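Side-chain contacts in G protein alpha subunit (Entamoeba histolytica, PDB 4FID), which binds guanine nucleotides as the alpha subunit of a heterotrimeric G protein and probably acts as a GTPase switch in transmembrane signalling: residues K26-G31 / S313-V318; N48-M53 / K74-E79; S208-S213 / Q272-K277. All coordinates share one frame; numbering follows the deposited sequence.

Interaction 1: residues K26-G31 / S313-V318; sequences KILFGG and SNIKRV
Leu28, on helix 18-28, and the following Phe29 meet one side of helix 312-332 at Ile315 and Lys316. The aliphatic contacts centre on one methyl group. Leu28 CD1 comes up to the helix backbone, 3.6 Å from Lys316 N, and touches the root of that side chain as well, with Lys316 CB 3.8 Å from Leu28 CD1. Leu28 CD1 also lies 4.1 Å from Ile315 CG2, a looser contact. That branch is available because CG1 of Ile315 stands beside the backbone N (chi1 -64°), which leaves CG2 anti to the N and beside the carbonyl carbon.

The aromatic contact is lighter. Phe29 CZ, the far corner of its ring, lies 4.1 Å from Lys316 CG, and the two side chains pass at an oblique angle. Beyond CG the lysine is extended and its end leads away, so the CG methylene, not the ammonium group, meets the ring. Within its own segment, Phe29 also has Leu28 CB 3.8 Å above one ring face, toward the rim.

No hydrogen bond spans the segments, and both sides together bury 182 Å². Ile21, Gln24 and Leu25 extend the contact along Ile315, whose side chain is about 5 Å from that of Ala309, a GDP-binding residue. The arrangement joins the helix that follows the P-loop to the C-terminal helix, as in the Ras-like domain of G-alpha proteins.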
loop_
_atom_site.group_PDB
_atom_site.type_symbol
_atom_site.label_atom_id
_atom_site.label_comp_id
_atom_site.label_asym_id
_atom_site.label_seq_id
_atom_site.Cartn_x
_atom_site.Cartn_y
_atom_site.Cartn_z
ATOM N N LYS A 26 10.805 -8.343 4.179
ATOM C CA LYS A 26 11.691 -9.342 3.590
ATOM C C LYS A 26 12.986 -8.672 3.125
ATOM O O LYS A 26 14.062 -9.250 3.300
ATOM C CB LYS A 26 11.040 -10.123 2.444
ATOM C CG LYS A 26 11.597 -11.533 2.295
ATOM C CD LYS A 26 11.199 -12.200 0.971
ATOM C CE LYS A 26 11.818 -13.609 0.850
ATOM N NZ LYS A 26 11.745 -14.219 -0.509
ATOM N N ILE A 27 12.890 -7.466 2.550
ATOM C CA ILE A 27 14.096 -6.748 2.135
ATOM C C ILE A 27 14.949 -6.385 3.355
ATOM O O ILE A 27 16.161 -6.575 3.354
ATOM C CB ILE A 27 13.838 -5.422 1.341
ATOM C CG1 ILE A 27 13.050 -5.631 0.041
ATOM C CG2 ILE A 27 15.155 -4.796 0.996
ATOM C CD1 ILE A 27 13.592 -6.724 -0.777
ATOM N N LEU A 28 14.303 -5.862 4.395
ATOM C CA LEU A 28 15.018 -5.321 5.551
ATOM C C LEU A 28 15.569 -6.382 6.484
ATOM O O LEU A 28 16.613 -6.189 7.089
ATOM C CB LEU A 28 14.113 -4.390 6.363
ATOM C CG LEU A 28 13.650 -3.110 5.671
ATOM C CD1 LEU A 28 12.525 -2.418 6.454
ATOM C CD2 LEU A 28 14.832 -2.194 5.478
ATOM N N PHE A 29 14.857 -7.492 6.628
ATOM C CA PHE A 29 15.248 -8.474 7.623
ATOM C C PHE A 29 15.377 -9.880 7.049
ATOM O O PHE A 29 16.120 -10.695 7.586
ATOM C CB PHE A 29 14.271 -8.470 8.799
ATOM C CG PHE A 29 14.100 -7.117 9.466
ATOM C CD1 PHE A 29 15.109 -6.578 10.252
ATOM C CD2 PHE A 29 12.912 -6.411 9.342
ATOM C CE1 PHE A 29 14.942 -5.350 10.879
ATOM C CE2 PHE A 29 12.741 -5.198 9.965
ATOM C CZ PHE A 29 13.762 -4.659 10.735
ATOM N N GLY A 30 14.641 -10.169 5.976
ATOM C CA GLY A 30 14.793 -11.429 5.267
ATOM C C GLY A 30 16.030 -11.328 4.387
ATOM O O GLY A 30 16.941 -10.556 4.679
ATOM N N GLY A 31 16.074 -12.084 3.302
ATOM C CA GLY A 31 17.197 -11.964 2.390
ATOM C C GLY A 31 16.903 -11.174 1.121
ATOM O O GLY A 31 17.596 -11.298 0.108
ATOM N N SER A 313 13.370 2.977 5.130
ATOM C CA SER A 313 13.800 3.609 6.360
ATOM C C SER A 313 12.656 3.773 7.372
ATOM O O SER A 313 12.814 3.435 8.543
ATOM C CB SER A 313 14.423 4.962 6.037
ATOM O OG SER A 313 15.181 5.425 7.127
ATOM N N ASN A 314 11.515 4.289 6.917
ATOM C CA ASN A 314 10.319 4.396 7.748
ATOM C C ASN A 314 9.833 3.039 8.281
ATOM O O ASN A 314 9.583 2.889 9.467
ATOM C CB ASN A 314 9.192 5.088 6.969
ATOM C CG ASN A 314 7.957 5.370 7.829
ATOM O OD1 ASN A 314 6.917 4.730 7.679
ATOM N ND2 ASN A 314 8.072 6.332 8.724
ATOM N N ILE A 315 9.691 2.045 7.415
ATOM C CA ILE A 315 9.226 0.741 7.891
ATOM C C ILE A 315 10.198 0.063 8.870
ATOM O O ILE A 315 9.761 -0.616 9.802
ATOM C CB ILE A 315 8.895 -0.229 6.739
ATOM C CG1 ILE A 315 7.729 0.301 5.909
ATOM C CG2 ILE A 315 8.588 -1.610 7.285
ATOM C CD1 ILE A 315 6.552 0.780 6.750
ATOM N N LYS A 316 11.506 0.246 8.667
ATOM C CA LYS A 316 12.505 -0.265 9.618
ATOM C C LYS A 316 12.340 0.369 11.002
ATOM O O LYS A 316 12.218 -0.324 12.002
ATOM C CB LYS A 316 13.933 -0.040 9.108
ATOM C CG LYS A 316 15.019 -0.866 9.821
ATOM C CD LYS A 316 16.405 -0.204 9.724
ATOM C CE LYS A 316 17.539 -1.195 10.069
ATOM N NZ LYS A 316 18.939 -0.593 10.139
ATOM N N ARG A 317 12.317 1.691 11.056
ATOM C CA ARG A 317 12.164 2.383 12.327
ATOM C C ARG A 317 10.861 1.967 13.011
ATOM O O ARG A 317 10.844 1.679 14.207
ATOM C CB ARG A 317 12.261 3.898 12.122
ATOM C CG ARG A 317 11.903 4.749 13.313
ATOM C CD ARG A 317 11.825 6.219 12.921
ATOM N NE ARG A 317 10.953 6.452 11.764
ATOM C CZ ARG A 317 10.699 7.650 11.224
ATOM N NH1 ARG A 317 11.242 8.758 11.730
ATOM N NH2 ARG A 317 9.898 7.751 10.170
ATOM N N VAL A 318 9.781 1.889 12.238
ATOM C CA VAL A 318 8.471 1.566 12.794
ATOM C C VAL A 318 8.302 0.115 13.259
ATOM O O VAL A 318 7.712 -0.149 14.307
ATOM C CB VAL A 318 7.345 1.919 11.824
ATOM C CG1 VAL A 318 6.032 1.389 12.348
ATOM C CG2 VAL A 318 7.282 3.412 11.650
#

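Interaction 2: residues N48-M53 / K74-E79; sequences NVVTCM and KEFTTE
Phe76 sets CE1 and CZ of its ring against helix 42-62, where Val50 and Met53 (selenomethionine) receive it. The CB and CG of Met53 make the closest approach: Met53 CG is 3.8 Å from both Phe76 CE1 and Phe76 CZ, and Met53 CB is 3.9 Å from Phe76 CE1. Met53 CG is anti to its backbone N (chi1 -178°), and the chain then bends at chi2 and chi3, carrying the selenium end away while CB and CG remain against the ring.

Val50 has the larger share of the buried surface and meets the ring in two ways. Its CG1 reaches Phe76 CE1 at 4.0 Å, and its carbonyl O lies at the ring edge, near the plane, 3.9 Å from Phe76 CE1. The other methyl, Val50 CG2, packs 4.2 Å from Glu75 CG.

Farther out, Glu75 OE2 is hydrogen-bonded to Ser87 OG, while Arg54, one helical turn on from Val50, donates through NH2 to Glu75 O. Leu90 and Asp93 of helix 90-99 also touch Phe76. On the loop itself, Thr77 OG1 donates to Lys74 O at 3.0 Å, tilted 32° from the carbonyl plane. The contact folds a loop back onto the long helix 42-62, within the all-helical domain characteristic of G-alpha subunits.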
loop_
_atom_site.group_PDB
_atom_site.type_symbol
_atom_site.label_atom_id
_atom_site.label_comp_id
_atom_site.label_asym_id
_atom_site.label_seq_id
_atom_site.Cartn_x
_atom_site.Cartn_y
_atom_site.Cartn_z
ATOM N N ASN A 48 2.337 -2.079 -16.844
ATOM C CA ASN A 48 1.893 -0.924 -16.060
ATOM C C ASN A 48 2.403 0.424 -16.599
ATOM O O ASN A 48 1.724 1.442 -16.458
ATOM C CB ASN A 48 2.327 -1.058 -14.599
ATOM C CG ASN A 48 1.597 -2.143 -13.871
ATOM O OD1 ASN A 48 0.619 -2.686 -14.383
ATOM N ND2 ASN A 48 2.057 -2.474 -12.667
ATOM N N VAL A 49 3.602 0.436 -17.183
ATOM C CA VAL A 49 4.143 1.669 -17.736
ATOM C C VAL A 49 3.171 2.190 -18.779
ATOM O O VAL A 49 2.781 3.362 -18.749
ATOM C CB VAL A 49 5.581 1.503 -18.356
ATOM C CG1 VAL A 49 5.969 2.734 -19.174
ATOM C CG2 VAL A 49 6.633 1.233 -17.279
ATOM N N VAL A 50 2.750 1.304 -19.681
ATOM C CA VAL A 50 1.888 1.703 -20.794
ATOM C C VAL A 50 0.442 1.947 -20.358
ATOM O O VAL A 50 -0.155 2.980 -20.703
ATOM C CB VAL A 50 1.936 0.696 -21.957
ATOM C CG1 VAL A 50 0.929 1.075 -23.033
ATOM C CG2 VAL A 50 3.351 0.612 -22.546
ATOM N N THR A 51 -0.121 1.021 -19.585
ATOM C CA THR A 51 -1.526 1.149 -19.211
ATOM C C THR A 51 -1.791 2.385 -18.341
ATOM O O THR A 51 -2.788 3.070 -18.545
ATOM C CB THR A 51 -2.111 -0.154 -18.583
ATOM O OG1 THR A 51 -1.588 -0.367 -17.265
ATOM C CG2 THR A 51 -1.793 -1.351 -19.454
ATOM N N CYS A 52 -0.896 2.680 -17.395
ATOM C CA CYS A 52 -1.008 3.895 -16.577
ATOM C C CYS A 52 -0.981 5.162 -17.414
ATOM O O CYS A 52 -1.601 6.152 -17.042
ATOM C CB CYS A 52 0.126 3.994 -15.557
ATOM S SG CYS A 52 0.007 2.942 -14.086
HETATM N N MSE A 53 -0.250 5.142 -18.531
HETATM C CA MSE A 53 -0.141 6.321 -19.386
HETATM C C MSE A 53 -1.311 6.428 -20.350
HETATM O O MSE A 53 -1.774 7.529 -20.633
HETATM C CB MSE A 53 1.199 6.372 -20.136
HETATM C CG MSE A 53 1.372 7.643 -21.009
HETATM SE SE MSE A 53 1.285 9.411 -20.064
HETATM C CE MSE A 53 2.993 9.429 -19.116
ATOM N N LYS A 74 3.566 2.666 -31.657
ATOM C CA LYS A 74 2.571 1.607 -31.726
ATOM C C LYS A 74 1.737 1.521 -30.461
ATOM O O LYS A 74 0.528 1.299 -30.522
ATOM C CB LYS A 74 3.275 0.253 -31.905
ATOM C CG LYS A 74 4.446 0.244 -32.882
ATOM C CD LYS A 74 5.278 -1.029 -32.709
ATOM C CE LYS A 74 6.525 -1.042 -33.615
ATOM N NZ LYS A 74 7.423 -2.223 -33.356
ATOM N N GLU A 75 2.395 1.680 -29.315
ATOM C CA GLU A 75 1.774 1.429 -28.010
ATOM C C GLU A 75 0.589 2.336 -27.654
ATOM O O GLU A 75 -0.333 1.906 -26.954
ATOM C CB GLU A 75 2.820 1.454 -26.895
ATOM C CG GLU A 75 3.596 0.143 -26.750
ATOM C CD GLU A 75 4.822 0.040 -27.677
ATOM O OE1 GLU A 75 5.458 -1.041 -27.680
ATOM O OE2 GLU A 75 5.140 1.030 -28.385
ATOM N N PHE A 76 0.607 3.575 -28.145
ATOM C CA PHE A 76 -0.450 4.532 -27.836
ATOM C C PHE A 76 -1.391 4.797 -29.015
ATOM O O PHE A 76 -1.955 5.883 -29.131
ATOM C CB PHE A 76 0.146 5.844 -27.308
ATOM C CG PHE A 76 0.980 5.666 -26.079
ATOM C CD1 PHE A 76 0.416 5.196 -24.908
ATOM C CD2 PHE A 76 2.334 5.948 -26.096
ATOM C CE1 PHE A 76 1.189 5.009 -23.773
ATOM C CE2 PHE A 76 3.110 5.768 -24.967
ATOM C CZ PHE A 76 2.534 5.300 -23.803
ATOM N N THR A 77 -1.558 3.799 -29.879
ATOM C CA THR A 77 -2.540 3.852 -30.963
ATOM C C THR A 77 -3.515 2.671 -30.862
ATOM O O THR A 77 -4.257 2.382 -31.801
ATOM C CB THR A 77 -1.858 3.794 -32.333
ATOM O OG1 THR A 77 -1.371 2.466 -32.561
ATOM C CG2 THR A 77 -0.701 4.798 -32.410
ATOM N N THR A 78 -3.520 2.009 -29.706
ATOM C CA THR A 78 -4.219 0.739 -29.532
ATOM C C THR A 78 -4.684 0.495 -28.081
ATOM O O THR A 78 -4.131 1.061 -27.123
ATOM C CB THR A 78 -3.309 -0.435 -29.990
ATOM O OG1 THR A 78 -3.827 -1.681 -29.511
ATOM C CG2 THR A 78 -1.896 -0.256 -29.448
ATOM N N GLU A 79 -5.706 -0.346 -27.929
ATOM C CA GLU A 79 -6.170 -0.775 -26.611
ATOM C C GLU A 79 -5.730 -2.210 -26.316
ATOM O O GLU A 79 -6.012 -2.747 -25.242
ATOM C CB GLU A 79 -7.691 -0.651 -26.503
ATOM C CG GLU A 79 -8.158 -0.123 -25.163
ATOM C CD GLU A 79 -7.427 1.151 -24.758
ATOM O OE1 GLU A 79 -6.889 1.198 -23.632
ATOM O OE2 GLU A 79 -7.374 2.101 -25.568
#

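Interaction 3: residues S208-S213 / Q272-K277; sequences SRLTES and QLFTGK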
loop_
_atom_site.group_PDB
_atom_site.type_symbol
_atom_site.label_atom_id
_atom_site.label_comp_id
_atom_site.label_asym_id
_atom_site.label_seq_id
_atom_site.Cartn_x
_atom_site.Cartn_y
_atom_site.Cartn_z
ATOM N N SER A 208 -18.649 2.778 1.142
ATOM C CA SER A 208 -17.350 3.389 0.936
ATOM C C SER A 208 -16.230 2.437 1.330
ATOM O O SER A 208 -16.471 1.447 2.025
ATOM C CB SER A 208 -17.244 4.699 1.724
ATOM O OG SER A 208 -16.867 4.471 3.064
ATOM N N ARG A 209 -15.018 2.726 0.858
ATOM C CA ARG A 209 -13.836 1.975 1.248
ATOM C C ARG A 209 -13.570 2.088 2.743
ATOM O O ARG A 209 -13.143 1.129 3.386
ATOM C CB ARG A 209 -12.610 2.450 0.458
ATOM C CG ARG A 209 -12.660 2.084 -1.000
ATOM C CD ARG A 209 -11.309 2.185 -1.664
ATOM N NE ARG A 209 -11.342 1.546 -2.981
ATOM C CZ ARG A 209 -11.148 0.242 -3.172
ATOM N NH1 ARG A 209 -10.894 -0.550 -2.134
ATOM N NH2 ARG A 209 -11.206 -0.272 -4.395
ATOM N N LEU A 210 -13.843 3.263 3.291
ATOM C CA LEU A 210 -13.520 3.563 4.681
ATOM C C LEU A 210 -14.339 2.698 5.643
ATOM O O LEU A 210 -13.786 2.067 6.549
ATOM C CB LEU A 210 -13.711 5.057 4.949
ATOM C CG LEU A 210 -13.445 5.592 6.353
ATOM C CD1 LEU A 210 -12.017 5.310 6.831
ATOM C CD2 LEU A 210 -13.761 7.069 6.419
ATOM N N THR A 211 -15.648 2.657 5.426
ATOM C CA THR A 211 -16.540 1.839 6.241
ATOM C C THR A 211 -16.304 0.332 6.063
ATOM O O THR A 211 -16.449 -0.456 7.004
ATOM C CB THR A 211 -18.035 2.181 5.969
ATOM O OG1 THR A 211 -18.333 2.016 4.574
ATOM C CG2 THR A 211 -18.333 3.607 6.387
ATOM N N GLU A 212 -15.946 -0.074 4.854
ATOM C CA GLU A 212 -15.521 -1.447 4.646
ATOM C C GLU A 212 -14.235 -1.795 5.449
ATOM O O GLU A 212 -14.176 -2.851 6.065
ATOM C CB GLU A 212 -15.344 -1.740 3.163
ATOM C CG GLU A 212 -15.089 -3.203 2.870
ATOM C CD GLU A 212 -14.284 -3.415 1.600
ATOM O OE1 GLU A 212 -14.066 -4.592 1.232
ATOM O OE2 GLU A 212 -13.867 -2.410 0.974
ATOM N N SER A 213 -13.219 -0.924 5.460
ATOM C CA SER A 213 -12.034 -1.211 6.272
ATOM C C SER A 213 -12.368 -1.275 7.745
ATOM O O SER A 213 -11.866 -2.145 8.461
ATOM C CB SER A 213 -10.934 -0.171 6.095
ATOM O OG SER A 213 -10.654 0.008 4.737
ATOM N N GLN A 272 -9.372 7.526 15.067
ATOM C CA GLN A 272 -10.375 7.425 16.110
ATOM C C GLN A 272 -11.676 6.820 15.603
ATOM O O GLN A 272 -12.422 6.251 16.391
ATOM C CB GLN A 272 -10.607 8.777 16.779
ATOM C CG GLN A 272 -9.432 9.221 17.608
ATOM C CD GLN A 272 -9.468 10.696 17.951
ATOM O OE1 GLN A 272 -10.305 11.435 17.438
ATOM N NE2 GLN A 272 -8.584 11.122 18.835
ATOM N N LEU A 273 -11.941 6.916 14.295
ATOM C CA LEU A 273 -13.113 6.226 13.714
ATOM C C LEU A 273 -12.986 4.709 13.725
ATOM O O LEU A 273 -13.981 4.024 13.814
ATOM C CB LEU A 273 -13.397 6.682 12.286
ATOM C CG LEU A 273 -13.785 8.147 12.091
ATOM C CD1 LEU A 273 -13.962 8.437 10.614
ATOM C CD2 LEU A 273 -15.041 8.476 12.869
ATOM N N PHE A 274 -11.764 4.189 13.605
ATOM C CA PHE A 274 -11.496 2.755 13.733
ATOM C C PHE A 274 -11.543 2.271 15.183
ATOM O O PHE A 274 -11.970 1.156 15.451
ATOM C CB PHE A 274 -10.103 2.407 13.187
ATOM C CG PHE A 274 -9.999 2.419 11.695
ATOM C CD1 PHE A 274 -9.783 3.607 11.010
ATOM C CD2 PHE A 274 -10.089 1.233 10.971
ATOM C CE1 PHE A 274 -9.687 3.611 9.623
ATOM C CE2 PHE A 274 -9.991 1.232 9.574
ATOM C CZ PHE A 274 -9.783 2.401 8.905
ATOM N N THR A 275 -11.073 3.086 16.117
ATOM C CA THR A 275 -10.842 2.585 17.469
ATOM C C THR A 275 -11.919 2.903 18.533
ATOM O O THR A 275 -11.917 2.305 19.610
ATOM C CB THR A 275 -9.396 2.927 17.979
ATOM O OG1 THR A 275 -9.216 4.343 18.060
ATOM C CG2 THR A 275 -8.377 2.369 17.035
ATOM N N GLY A 276 -12.839 3.817 18.234
ATOM C CA GLY A 276 -13.930 4.130 19.148
ATOM C C GLY A 276 -13.487 4.319 20.594
ATOM O O GLY A 276 -12.594 5.117 20.881
ATOM N N LYS A 277 -14.102 3.569 21.506
ATOM C CA LYS A 277 -13.801 3.663 22.941
ATOM C C LYS A 277 -12.602 2.831 23.417
ATOM O O LYS A 277 -12.258 2.875 24.599
ATOM C CB LYS A 277 -15.013 3.231 23.779
ATOM C CG LYS A 277 -16.326 3.858 23.394
ATOM C CD LYS A 277 -17.328 3.761 24.534
ATOM C CE LYS A 277 -16.920 4.648 25.714
ATOM N NZ LYS A 277 -17.846 4.543 26.884
#
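Ser213 OG is held by two hydrogen bonds, to Glu196 OE2 and Ser13 OG, while the CB of the same serine faces Phe274 across the contact. That CB sits at the ring edge, near its plane, 3.9 Å from Phe274 CE2, and lies 4.0 Å from Phe274 CZ. Ser213 OG lies beside the backbone N (chi1 -52°), turned to Glu196 and Ser13, while CB is left against the ring.

Leu210, one turn earlier on helix 209-222, meets another corner of the ring: its CD1 is 4.0 Å from Phe274 CE1. Its second methyl makes a looser contact, Leu210 CD2 to Leu273 CD1 at 4.4 Å. Leu210, Ser213, Leu273 and Phe274 account for the 168 Å² buried here, and all their contacts across the segments are van der Waals in kind.

Ser208 caps the N-terminus of helix 209-222: Thr211 N donates to Ser208 OG at 3.2 Å with an almost straight N-H...O angle of 178°. Outside the segments, Phe190 and Thr192 of strand 187-193 touch Phe274, and Lys218 NZ is hydrogen-bonded to Phe274 O.

Helices 209-222 and 263-275 thus pack together beside the central sheet, with Phe274 also reaching a strand. This is helix packing against the sheet of the P-loop GTPase fold, in the Ras-like domain.

Interactions 1 and 3 belong to the Ras-like domain, whereas interaction 2 lies in the all-helical domain. The centre of interaction 2 is 34 Å from that of interaction 1 and 37 Å from that of interaction 3, and the centres of those two are 27 Å apart. No pair touches; nearest atoms remain about 15 to 17 Å apart. Along the chain, interactions 2 and 3 are in series, and both are nested inside the loop closed by interaction 1. Bound GDP is about 7 Å from the side chain of Ile315 in interaction 1 and about 10 Å from that of Ser213 in interaction 3. Interaction 2 lies away from the known and predicted nucleotide-binding residues.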